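Local coordinates for protein multi-copper Oxidase CueO (Ochrobactrum, PDB 6EVG) that is a copper-dependent, laccase-like oxidase that acts on lignin model compounds and lignosulfonate and probably passes the electrons to dioxygen, at residues V220-L225 with Y270-D275. Residues are numbered along the deposited sequence; the frame is centred on the assembly and turned at random.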
loop_
_atom_site.group_PDB
_atom_site.type_symbol
_atom_site.label_atom_id
_atom_site.label_comp_id
_atom_site.label_asym_id
_atom_site.label_seq_id
_atom_site.Cartn_x
_atom_site.Cartn_y
_atom_site.Cartn_z
ATOM N N VAL A 220 4.897 8.091 19.876
ATOM C CA VAL A 220 3.879 8.283 18.863
ATOM C C VAL A 220 3.982 7.169 17.845
ATOM O O VAL A 220 5.052 6.818 17.384
ATOM C CB VAL A 220 4.052 9.674 18.229
ATOM C CG1 VAL A 220 3.161 9.872 16.990
ATOM C CG2 VAL A 220 3.781 10.747 19.252
ATOM N N ARG A 221 2.813 6.643 17.456
ATOM C CA ARG A 221 2.688 5.622 16.409
ATOM C C ARG A 221 2.374 6.295 15.087
ATOM O O ARG A 221 1.385 7.046 15.000
ATOM C CB ARG A 221 1.590 4.672 16.827
ATOM C CG ARG A 221 1.244 3.525 15.949
ATOM C CD ARG A 221 0.055 2.760 16.667
ATOM N NE ARG A 221 -0.243 1.493 16.057
ATOM C CZ ARG A 221 -1.159 0.688 16.610
ATOM N NH1 ARG A 221 -1.773 1.073 17.749
ATOM N NH2 ARG A 221 -1.431 -0.462 16.031
ATOM N N LEU A 222 3.199 6.013 14.080
ATOM C CA LEU A 222 2.971 6.508 12.713
ATOM C C LEU A 222 2.676 5.287 11.871
ATOM O O LEU A 222 3.450 4.334 11.801
ATOM C CB LEU A 222 4.235 7.217 12.186
ATOM C CG LEU A 222 4.758 8.372 13.066
ATOM C CD1 LEU A 222 6.086 8.899 12.516
ATOM C CD2 LEU A 222 3.747 9.494 13.164
ATOM N N ARG A 223 1.510 5.319 11.195
ATOM C CA ARG A 223 1.071 4.231 10.333
ATOM C C ARG A 223 1.337 4.710 8.910
ATOM O O ARG A 223 0.622 5.570 8.382
ATOM C CB ARG A 223 -0.374 3.884 10.568
ATOM C CG ARG A 223 -0.688 3.497 12.007
ATOM C CD ARG A 223 -1.973 2.768 12.129
ATOM N NE ARG A 223 -2.487 2.675 13.469
ATOM C CZ ARG A 223 -3.196 1.646 13.942
ATOM N NH1 ARG A 223 -3.210 0.481 13.292
ATOM N NH2 ARG A 223 -3.868 1.816 15.034
ATOM N N ILE A 224 2.427 4.201 8.293
ATOM C CA ILE A 224 2.969 4.758 7.059
ATOM C C ILE A 224 2.587 3.832 5.882
ATOM O O ILE A 224 2.845 2.650 5.906
ATOM C CB ILE A 224 4.487 4.903 7.122
ATOM C CG1 ILE A 224 4.903 5.721 8.393
ATOM C CG2 ILE A 224 4.982 5.596 5.849
ATOM C CD1 ILE A 224 6.418 5.845 8.576
ATOM N N LEU A 225 1.971 4.459 4.878
ATOM C CA LEU A 225 1.627 3.801 3.607
ATOM C C LEU A 225 2.356 4.560 2.472
ATOM O O LEU A 225 2.307 5.791 2.411
ATOM C CB LEU A 225 0.117 3.900 3.362
ATOM C CG LEU A 225 -0.342 3.566 1.927
ATOM C CD1 LEU A 225 -0.150 2.116 1.535
ATOM C CD2 LEU A 225 -1.813 3.945 1.795
ATOM N N TYR A 270 4.090 0.191 6.953
ATOM C CA TYR A 270 4.830 -0.084 8.176
ATOM C C TYR A 270 4.249 0.808 9.283
ATOM O O TYR A 270 4.019 2.007 9.073
ATOM C CB TYR A 270 6.318 0.223 8.036
ATOM C CG TYR A 270 7.034 -0.753 7.121
ATOM C CD1 TYR A 270 7.507 -1.955 7.608
ATOM C CD2 TYR A 270 7.181 -0.504 5.773
ATOM C CE1 TYR A 270 8.156 -2.862 6.762
ATOM C CE2 TYR A 270 7.827 -1.392 4.927
ATOM C CZ TYR A 270 8.291 -2.565 5.439
ATOM O OH TYR A 270 8.899 -3.523 4.602
ATOM N N GLU A 271 4.086 0.208 10.461
ATOM C CA GLU A 271 3.735 0.994 11.667
ATOM C C GLU A 271 5.005 1.133 12.506
ATOM O O GLU A 271 5.683 0.117 12.778
ATOM C CB GLU A 271 2.648 0.320 12.469
ATOM C CG GLU A 271 1.361 0.022 11.705
ATOM C CD GLU A 271 0.262 -0.530 12.560
ATOM O OE1 GLU A 271 0.030 -0.013 13.654
ATOM O OE2 GLU A 271 -0.344 -1.527 12.153
ATOM N N VAL A 272 5.327 2.376 12.851
ATOM C CA VAL A 272 6.552 2.662 13.597
ATOM C C VAL A 272 6.224 3.500 14.804
ATOM O O VAL A 272 5.272 4.281 14.845
ATOM C CB VAL A 272 7.567 3.368 12.714
ATOM C CG1 VAL A 272 7.906 2.527 11.494
ATOM C CG2 VAL A 272 7.198 4.778 12.365
ATOM N N LEU A 273 7.040 3.328 15.847
ATOM C CA LEU A 273 6.961 4.195 17.036
ATOM C C LEU A 273 8.176 5.098 17.045
ATOM O O LEU A 273 9.303 4.639 16.888
ATOM C CB LEU A 273 6.912 3.359 18.312
ATOM C CG LEU A 273 5.834 2.326 18.446
ATOM C CD1 LEU A 273 5.802 1.660 19.788
ATOM C CD2 LEU A 273 4.486 2.743 18.080
ATOM N N VAL A 274 7.919 6.375 17.332
ATOM C CA VAL A 274 8.948 7.396 17.420
ATOM C C VAL A 274 8.785 8.086 18.769
ATOM O O VAL A 274 7.697 8.436 19.160
ATOM C CB VAL A 274 8.855 8.409 16.250
ATOM C CG1 VAL A 274 9.878 9.536 16.422
ATOM C CG2 VAL A 274 9.015 7.714 14.922
ATOM N N ASP A 275 9.911 8.261 19.482
ATOM C CA ASP A 275 9.897 8.921 20.789
ATOM C C ASP A 275 10.111 10.401 20.617
ATOM O O ASP A 275 11.195 10.832 20.231
ATOM C CB ASP A 275 10.971 8.302 21.689
ATOM C CG ASP A 275 10.848 8.750 23.142
ATOM O OD1 ASP A 275 10.044 9.597 23.463
ATOM O OD2 ASP A 275 11.584 8.131 23.937
#
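Arg221 reaches across from one antiparallel strand to Glu271 on its neighbour, and its side chain shows how a long aliphatic stem can carry a charge over a sheet. Its CB lies 3.7 Å from CD2 of Leu273, the residue paired with it, and CG rests on the same methyl. With CG anti to the backbone N (chi1 -180°) and the chain extended onward to NE, CD passes near the carboxylate and the guanidinium arrives side-on: NE and NH2 each stand 2.8 Å from OE1 of Glu271, both gripping that one oxygen. The two flat groups are nearly coplanar, 11° apart. NE lies nearly along the C-O axis of Glu271 OE1 and NH2 meets the syn lone pair of that oxygen; both bonds are bent, near 142°, as two N-H groups share one atom. NH1 turns instead to Asp157 and the carbonyl of Pro163. Arg223 runs alongside Glu271, its NH1 3.3 Å from OE1, but that oxygen sits over the guanidinium face, so the attraction is of charge alone; NE of Arg223 forms a salt bridge with Asp170. Arg223 NH2 lies over the face of the Arg221 guanidinium. A methionine in place of Arg221 would probably leave Glu271 OE1 without both N-H donors and deprive Asp157 of this ionic partner.

On the other face, Leu222, Ile224, Val272 and Val274 make an apolar patch suited to branched residues, CG2 of Val272 meeting CB of Leu222 at 3.8 Å. Val220, Leu222 and Ile224 exchange paired backbone hydrogen bonds with Val274, Val272 and Tyr270, joining two inner strands of a cupredoxin-like domain's β-sandwich. The buried guanidinium groups are probably stabilised by the carboxylates of Glu271, Asp157 and Asp170, while apolar packing dominates beneath.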